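PDB 7DVE: C-glycoside 3-oxidase from Microbacterium trichothecenolyticum, which oxidises the C3 hydroxyl of the sugar in C-glycosides such as isoorientin and mangiferin, using FAD and molecular oxygen and releasing hydrogen peroxide. Local coordinates for residues A[147-150]-A[151-154]; A[153-156]-A[157-160]; A[490-493]-A[494-498]. One frame throughout, in Å; residues are numbered along the deposited sequence.

All three contacts are local, each within one turn or two of a helix, and they involve just two helices: interactions 1 and 2 follow one another along helix 149-161 and share Leu-153 and Leu-154, while interaction 3 opens helix 490-510. The two helices pack together, with Leu-153 meeting Ala-495 and Val-498, and Leu-491 CD1 lying against Gly-157 and Glu-158. Interactions 1 and 2 are partly buried; the acids of interaction 1 bridge to arginines outside its segments, whereas interaction 2 holds an internal pair, Glu-156 with Arg-159. Interaction 3 is buried throughout, made of small and aliphatic residues, and its polar chemistry is turned to the FAD through Thr-490.

Interaction 1. Residues A[147-150]-A[151-154]; sequences TGEL and DELL
The first turn of helix 149-161 closes here through two backbone bonds, Leu-153 N to Glu-149 O and Leu-154 N to Leu-150 O, both 2.9 Å long. Just ahead of them Thr-147 makes an ST turn: its OG1 accepts from Glu-149 N at 3.1 Å, and Gly-148, at the N-cap position, joins the turn to the helix with a positive phi of 81° that would press a side chain against the preceding carbonyl oxygen. Two side-chain pairs span the turn. Glu-149 CG crosses Leu-153 at a slant, 3.8 Å from Leu-153 CG; with chi1 at -174° and the chain straight beyond, the methylenes run past the leucine while the carboxylate travels on to Arg-499. Leu-150 meets Leu-154 through branch ends instead, CD1 to CD1 at 3.7 Å, and Leu-154 CG also sits 3.3 Å from the carbonyl oxygen Leu-150 O. Leu-150 packs further on Leu-144 of helix 142-145, and Leu-153 on Ala-495 and Val-498 of helix 490-510. Asp-151 pairs with Arg-140, and Glu-152 reaches across to Arg-502 of helix 490-510. The carboxylates of Glu-149 and Glu-152 stand close, OE2 to OE2 4.6 Å, and their mutual repulsion is probably eased by Arg-499 and Arg-502. Three acids in the first turn should also suit the positive end of the helix dipole, and the chemistry suggests a turn whose salt bridges to Arg-499 and Arg-502 flank the packing of Leu-153 on the same helix, with Leu-150 and Leu-154 packed beside them.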
# COMPACT_ATOMS: atom_id res chain seq x y z
N THR A 147 -5.08 4.79 -23.98
CA THR A 147 -6.49 5.09 -24.16
C THR A 147 -6.95 6.32 -23.40
O THR A 147 -8.09 6.74 -23.59
CB THR A 147 -7.34 3.90 -23.71
OG1 THR A 147 -7.14 3.67 -22.30
CG2 THR A 147 -7.03 2.64 -24.53
N GLY A 148 -6.10 6.89 -22.55
CA GLY A 148 -6.53 7.91 -21.63
C GLY A 148 -7.20 7.37 -20.38
O GLY A 148 -7.50 8.15 -19.47
N GLU A 149 -7.42 6.06 -20.30
CA GLU A 149 -8.13 5.55 -19.13
C GLU A 149 -7.29 5.62 -17.87
O GLU A 149 -7.84 5.72 -16.77
CB GLU A 149 -8.60 4.11 -19.34
CG GLU A 149 -9.48 3.62 -18.19
CD GLU A 149 -9.98 2.20 -18.33
OE1 GLU A 149 -9.30 1.36 -18.99
OE2 GLU A 149 -11.07 1.92 -17.76
N LEU A 150 -5.96 5.56 -17.99
CA LEU A 150 -5.14 5.58 -16.78
C LEU A 150 -5.38 6.86 -15.98
O LEU A 150 -5.59 6.80 -14.77
CB LEU A 150 -3.65 5.40 -17.13
CG LEU A 150 -2.61 5.51 -15.99
CD1 LEU A 150 -3.00 4.68 -14.80
CD2 LEU A 150 -1.21 5.14 -16.46
N ASP A 151 -5.41 8.01 -16.65
CA ASP A 151 -5.62 9.28 -15.95
C ASP A 151 -6.99 9.34 -15.26
O ASP A 151 -7.09 9.77 -14.11
CB ASP A 151 -5.45 10.45 -16.92
CG ASP A 151 -3.98 10.81 -17.14
OD1 ASP A 151 -3.11 10.29 -16.41
OD2 ASP A 151 -3.68 11.60 -18.06
N GLU A 152 -8.04 8.87 -15.94
CA GLU A 152 -9.36 8.82 -15.31
C GLU A 152 -9.38 7.87 -14.11
O GLU A 152 -9.99 8.19 -13.07
CB GLU A 152 -10.42 8.43 -16.35
CG GLU A 152 -11.74 7.97 -15.75
CD GLU A 152 -12.68 7.36 -16.77
OE1 GLU A 152 -13.30 8.13 -17.53
OE2 GLU A 152 -12.80 6.12 -16.84
N LEU A 153 -8.70 6.72 -14.20
CA LEU A 153 -8.65 5.83 -13.04
C LEU A 153 -7.88 6.45 -11.88
O LEU A 153 -8.26 6.29 -10.71
CB LEU A 153 -8.02 4.48 -13.42
CG LEU A 153 -8.83 3.70 -14.45
CD1 LEU A 153 -8.16 2.35 -14.72
CD2 LEU A 153 -10.28 3.53 -13.99
N LEU A 154 -6.77 7.14 -12.16
CA LEU A 154 -6.03 7.76 -11.08
C LEU A 154 -6.83 8.89 -10.43
O LEU A 154 -6.81 9.05 -9.20
CB LEU A 154 -4.68 8.26 -11.58
CG LEU A 154 -3.70 7.23 -12.10
CD1 LEU A 154 -2.74 7.89 -13.06
CD2 LEU A 154 -2.91 6.55 -10.95

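Interaction 2. Residues A[153-156]-A[157-160]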
# COMPACT_ATOMS: atom_id res chain seq x y z
N LEU A 153 -8.70 6.72 -14.20
CA LEU A 153 -8.65 5.83 -13.04
C LEU A 153 -7.88 6.45 -11.88
O LEU A 153 -8.26 6.29 -10.71
CB LEU A 153 -8.02 4.48 -13.42
CG LEU A 153 -8.83 3.70 -14.45
CD1 LEU A 153 -8.16 2.35 -14.72
CD2 LEU A 153 -10.28 3.53 -13.99
N LEU A 154 -6.77 7.14 -12.16
CA LEU A 154 -6.03 7.76 -11.08
C LEU A 154 -6.83 8.89 -10.43
O LEU A 154 -6.81 9.05 -9.20
CB LEU A 154 -4.68 8.26 -11.58
CG LEU A 154 -3.70 7.23 -12.10
CD1 LEU A 154 -2.74 7.89 -13.06
CD2 LEU A 154 -2.91 6.55 -10.95
N SER A 155 -7.56 9.68 -11.24
CA SER A 155 -8.48 10.67 -10.66
C SER A 155 -9.51 10.02 -9.75
O SER A 155 -9.75 10.49 -8.64
CB SER A 155 -9.18 11.46 -11.76
OG SER A 155 -8.26 12.29 -12.45
N GLU A 156 -10.11 8.91 -10.21
CA GLU A 156 -11.06 8.21 -9.36
C GLU A 156 -10.42 7.70 -8.06
O GLU A 156 -11.03 7.77 -6.99
CB GLU A 156 -11.71 7.08 -10.15
CG GLU A 156 -12.87 7.57 -10.97
CD GLU A 156 -14.05 7.97 -10.11
OE1 GLU A 156 -14.13 9.15 -9.66
OE2 GLU A 156 -14.91 7.09 -9.89
N GLY A 157 -9.18 7.20 -8.13
CA GLY A 157 -8.51 6.75 -6.91
C GLY A 157 -8.21 7.89 -5.95
O GLY A 157 -8.33 7.73 -4.73
N GLU A 158 -7.79 9.04 -6.48
CA GLU A 158 -7.63 10.25 -5.66
C GLU A 158 -8.95 10.66 -5.00
O GLU A 158 -8.97 11.13 -3.86
CB GLU A 158 -7.08 11.39 -6.50
CG GLU A 158 -5.62 11.17 -6.86
CD GLU A 158 -5.23 11.82 -8.18
OE1 GLU A 158 -6.07 12.51 -8.80
OE2 GLU A 158 -4.06 11.64 -8.58
N ARG A 159 -10.07 10.48 -5.70
CA ARG A 159 -11.36 10.73 -5.06
C ARG A 159 -11.64 9.70 -3.96
O ARG A 159 -12.15 10.05 -2.88
CB ARG A 159 -12.47 10.71 -6.10
CG ARG A 159 -13.86 10.55 -5.55
CD ARG A 159 -14.88 10.58 -6.67
NE ARG A 159 -15.11 9.26 -7.26
CZ ARG A 159 -16.01 8.39 -6.83
NH1 ARG A 159 -16.72 8.61 -5.73
NH2 ARG A 159 -16.22 7.27 -7.52
N LEU A 160 -11.31 8.44 -4.20
CA LEU A 160 -11.60 7.42 -3.20
C LEU A 160 -10.80 7.67 -1.93
O LEU A 160 -11.29 7.47 -0.81
CB LEU A 160 -11.32 6.03 -3.76
CG LEU A 160 -12.25 5.52 -4.87
CD1 LEU A 160 -12.17 4.02 -4.95
CD2 LEU A 160 -13.70 5.95 -4.66
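Glu-156 lies alongside Arg-159, one turn on, and the two side chains point the same way with carboxylate and guanidinium planes only 22° apart. The arginine grips side-on: NE gives its hydrogen to Glu-156 OE1 at 2.6 Å, and NH2 gives one to Glu-156 OE2 at 2.7 Å. Each oxygen is approached on its syn side, though from somewhat outside the carboxylate plane, whereas both oxygens lie close to the guanidinium plane. Two bends make the meeting possible: the glutamate folds back at chi2, -69°, and the arginine turns at chi3, 87°, which brings NE and NH2 round to the acid. Leu-160 CD2 lies over the middle of the guanidinium, 3.9 Å above one face. With two bonds and a methyl on its face, the group probably has little freedom to rotate, and NH1 bridges to Glu-30 of helix 19-31. Glu-158 takes a different course. Its chain runs back past the carbonyl of Leu-154, CD to Leu-154 O 3.3 Å, and its carboxylate pairs with Arg-134, which also bonds Ser-155 OG. Beneath the side chains, Leu-160 N bonds Glu-156 O at 2.9 Å, and the amides of Gly-157, Glu-158 and Arg-159 bond the carbonyls of Leu-153, Leu-154 and Ser-155. Gly-157, with no side chain, lets Leu-491 and Val-494 of helix 490-510 come close to the backbone. The arrangement is an i, i+3 ion pair on an alpha-helix, set at the border with helix 19-31 of this GMC oxidoreductase, with Leu-160 and Gly-157 on the buried side.

Interaction 3. Residues A[490-493]-A[494-498]; sequences TLTG and VALAV. With FAD (flavin-adenine dinucleotide), chain C.
Thr-490 makes the hydrogen bonds of this turn to the FAD. Its backbone N donates to the flavin carbonyl FAD O2 at 3.2 Å, and its OG1 appears to donate to that same atom, so that two bonds from one residue seem to hold a single oxygen of the pyrimidine edge; the OG1 to FAD O2 distance, 2.5 Å, is shorter than expected and its exact value doubtful at this resolution. OG1 is in turn an acceptor, taking the hydrogen of the ribityl hydroxyl FAD O3' at 2.9 Å. With chi1 at -43°, OG1 stands beside the backbone N, and both groups therefore face the flavin together, while CG2 reaches the ribityl carbon FAD C4' at 3.8 Å. Asn-478, whose side chain is nearby, is another of the FAD's hydrogen-bonding partners. This is the amino-terminal turn of helix 490-510, aimed at the flavin as in other GMC oxidoreductases, and the helix dipole would probably help stabilise negative charge on the N1-C2=O2 locus of reduced flavin. Backbone bonds make up the second group: Val-494 N bonds Thr-490 O at 2.8 Å, and the next three amides, of Ala-495, Leu-496 and Ala-497, bond the carbonyls four residues back. Thr-490 is thereby fixed at its carbonyl as well as on its flavin side. Side-chain carbons also rest against backbone carbonyls: Leu-496 CG is 3.2 Å from Thr-492 O, and Val-494 CG2 lies 3.6 Å from Thr-490 O. In apolar packing, Val-494 and Ala-497 meet Thr-23 of helix 19-31, the helix after the first strand of the Rossmann-type sheet, whereas Leu-491, Ala-495 and Val-498 face helix 149-161.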
# COMPACT_ATOMS: atom_id res chain seq x y z
N THR A 490 0.12 2.62 -3.70
CA THR A 490 -1.27 2.42 -3.30
C THR A 490 -2.25 3.12 -4.25
O THR A 490 -3.24 2.52 -4.68
CB THR A 490 -1.49 2.88 -1.86
OG1 THR A 490 -0.40 2.45 -1.05
CG2 THR A 490 -2.78 2.23 -1.32
N LEU A 491 -2.01 4.40 -4.57
CA LEU A 491 -2.93 5.09 -5.46
C LEU A 491 -3.12 4.30 -6.76
O LEU A 491 -4.24 4.19 -7.26
CB LEU A 491 -2.44 6.50 -5.79
CG LEU A 491 -3.37 7.28 -6.76
CD1 LEU A 491 -4.84 7.29 -6.30
CD2 LEU A 491 -2.91 8.72 -6.91
N THR A 492 -2.02 3.73 -7.28
CA THR A 492 -2.12 3.00 -8.54
C THR A 492 -2.89 1.69 -8.38
O THR A 492 -3.73 1.35 -9.23
CB THR A 492 -0.73 2.72 -9.11
OG1 THR A 492 -0.07 3.97 -9.33
CG2 THR A 492 -0.85 1.97 -10.43
N GLY A 493 -2.60 0.95 -7.30
CA GLY A 493 -3.38 -0.25 -6.99
C GLY A 493 -4.87 0.04 -6.86
O GLY A 493 -5.69 -0.70 -7.41
N VAL A 494 -5.22 1.13 -6.16
CA VAL A 494 -6.62 1.53 -6.04
C VAL A 494 -7.22 1.87 -7.42
O VAL A 494 -8.36 1.50 -7.72
CB VAL A 494 -6.75 2.68 -5.03
CG1 VAL A 494 -8.09 3.44 -5.20
CG2 VAL A 494 -6.62 2.13 -3.60
N ALA A 495 -6.47 2.57 -8.28
CA ALA A 495 -6.95 2.88 -9.63
C ALA A 495 -7.28 1.62 -10.43
O ALA A 495 -8.33 1.53 -11.10
CB ALA A 495 -5.91 3.72 -10.36
N LEU A 496 -6.38 0.63 -10.39
CA LEU A 496 -6.66 -0.63 -11.09
C LEU A 496 -7.86 -1.33 -10.47
O LEU A 496 -8.71 -1.88 -11.18
CB LEU A 496 -5.43 -1.53 -11.11
CG LEU A 496 -4.16 -0.83 -11.59
CD1 LEU A 496 -2.95 -1.72 -11.40
CD2 LEU A 496 -4.31 -0.44 -13.05
N ALA A 497 -8.00 -1.23 -9.14
CA ALA A 497 -9.19 -1.75 -8.47
C ALA A 497 -10.46 -1.06 -8.98
O ALA A 497 -11.51 -1.70 -9.11
CB ALA A 497 -9.06 -1.59 -6.96
N VAL A 498 -10.37 0.24 -9.27
CA VAL A 498 -11.51 0.98 -9.81
C VAL A 498 -11.96 0.37 -11.12
O VAL A 498 -13.16 0.14 -11.36
CB VAL A 498 -11.16 2.47 -9.99
CG1 VAL A 498 -12.29 3.16 -10.69
CG2 VAL A 498 -10.81 3.13 -8.65
PA FAD C . -3.26 -4.33 2.70
O1A FAD C . -2.21 -5.21 3.27
O2A FAD C . -3.21 -2.88 3.00
O5B FAD C . -4.62 -5.01 3.23
C5B FAD C . -4.85 -6.39 2.97
C4B FAD C . -5.75 -6.97 4.03
O4B FAD C . -5.99 -8.36 3.62
C3B FAD C . -5.02 -7.06 5.39
O3B FAD C . -5.86 -6.44 6.38
C2B FAD C . -4.96 -8.58 5.60
O2B FAD C . -5.12 -8.93 6.98
C1B FAD C . -6.16 -9.08 4.83
N9A FAD C . -6.03 -10.55 4.53
C8A FAD C . -4.93 -11.05 3.95
N7A FAD C . -5.10 -12.37 3.79
C5A FAD C . -6.29 -12.70 4.28
C6A FAD C . -6.93 -13.88 4.34
N6A FAD C . -6.28 -14.93 3.85
N1A FAD C . -8.17 -14.00 4.86
C2A FAD C . -8.79 -12.85 5.35
N3A FAD C . -8.11 -11.62 5.26
C4A FAD C . -6.88 -11.57 4.73
N1 FAD C . 1.87 3.25 0.71
C2 FAD C . 1.80 4.36 -0.12
O2 FAD C . 1.30 4.21 -1.23
N3 FAD C . 2.31 5.60 0.30
C4 FAD C . 2.85 5.73 1.60
O4 FAD C . 3.27 6.83 1.97
C4X FAD C . 2.91 4.61 2.42
N5 FAD C . 3.47 4.65 3.66
C5X FAD C . 3.38 3.56 4.47
C6 FAD C . 3.82 3.62 5.81
C7 FAD C . 3.70 2.55 6.68
C7M FAD C . 4.19 2.65 8.15
C8 FAD C . 3.12 1.36 6.22
C8M FAD C . 2.97 0.16 7.18
C9 FAD C . 2.68 1.28 4.89
C9A FAD C . 2.81 2.37 4.01
N10 FAD C . 2.41 2.30 2.72
C10 FAD C . 2.41 3.39 1.95
C1' FAD C . 1.91 1.03 2.10
C2' FAD C . 0.39 0.88 2.06
O2' FAD C . -0.09 0.73 3.41
C3' FAD C . -0.01 -0.34 1.16
O3' FAD C . 0.45 -0.13 -0.18
C4' FAD C . -1.53 -0.49 1.07
O4' FAD C . -2.08 -0.64 2.37
C5' FAD C . -1.90 -1.73 0.22
O5' FAD C . -3.32 -2.00 0.31
P FAD C . -3.97 -3.46 0.06
O1P FAD C . -5.41 -3.50 0.46
O2P FAD C . -3.59 -3.82 -1.32
O3P FAD C . -3.32 -4.50 1.11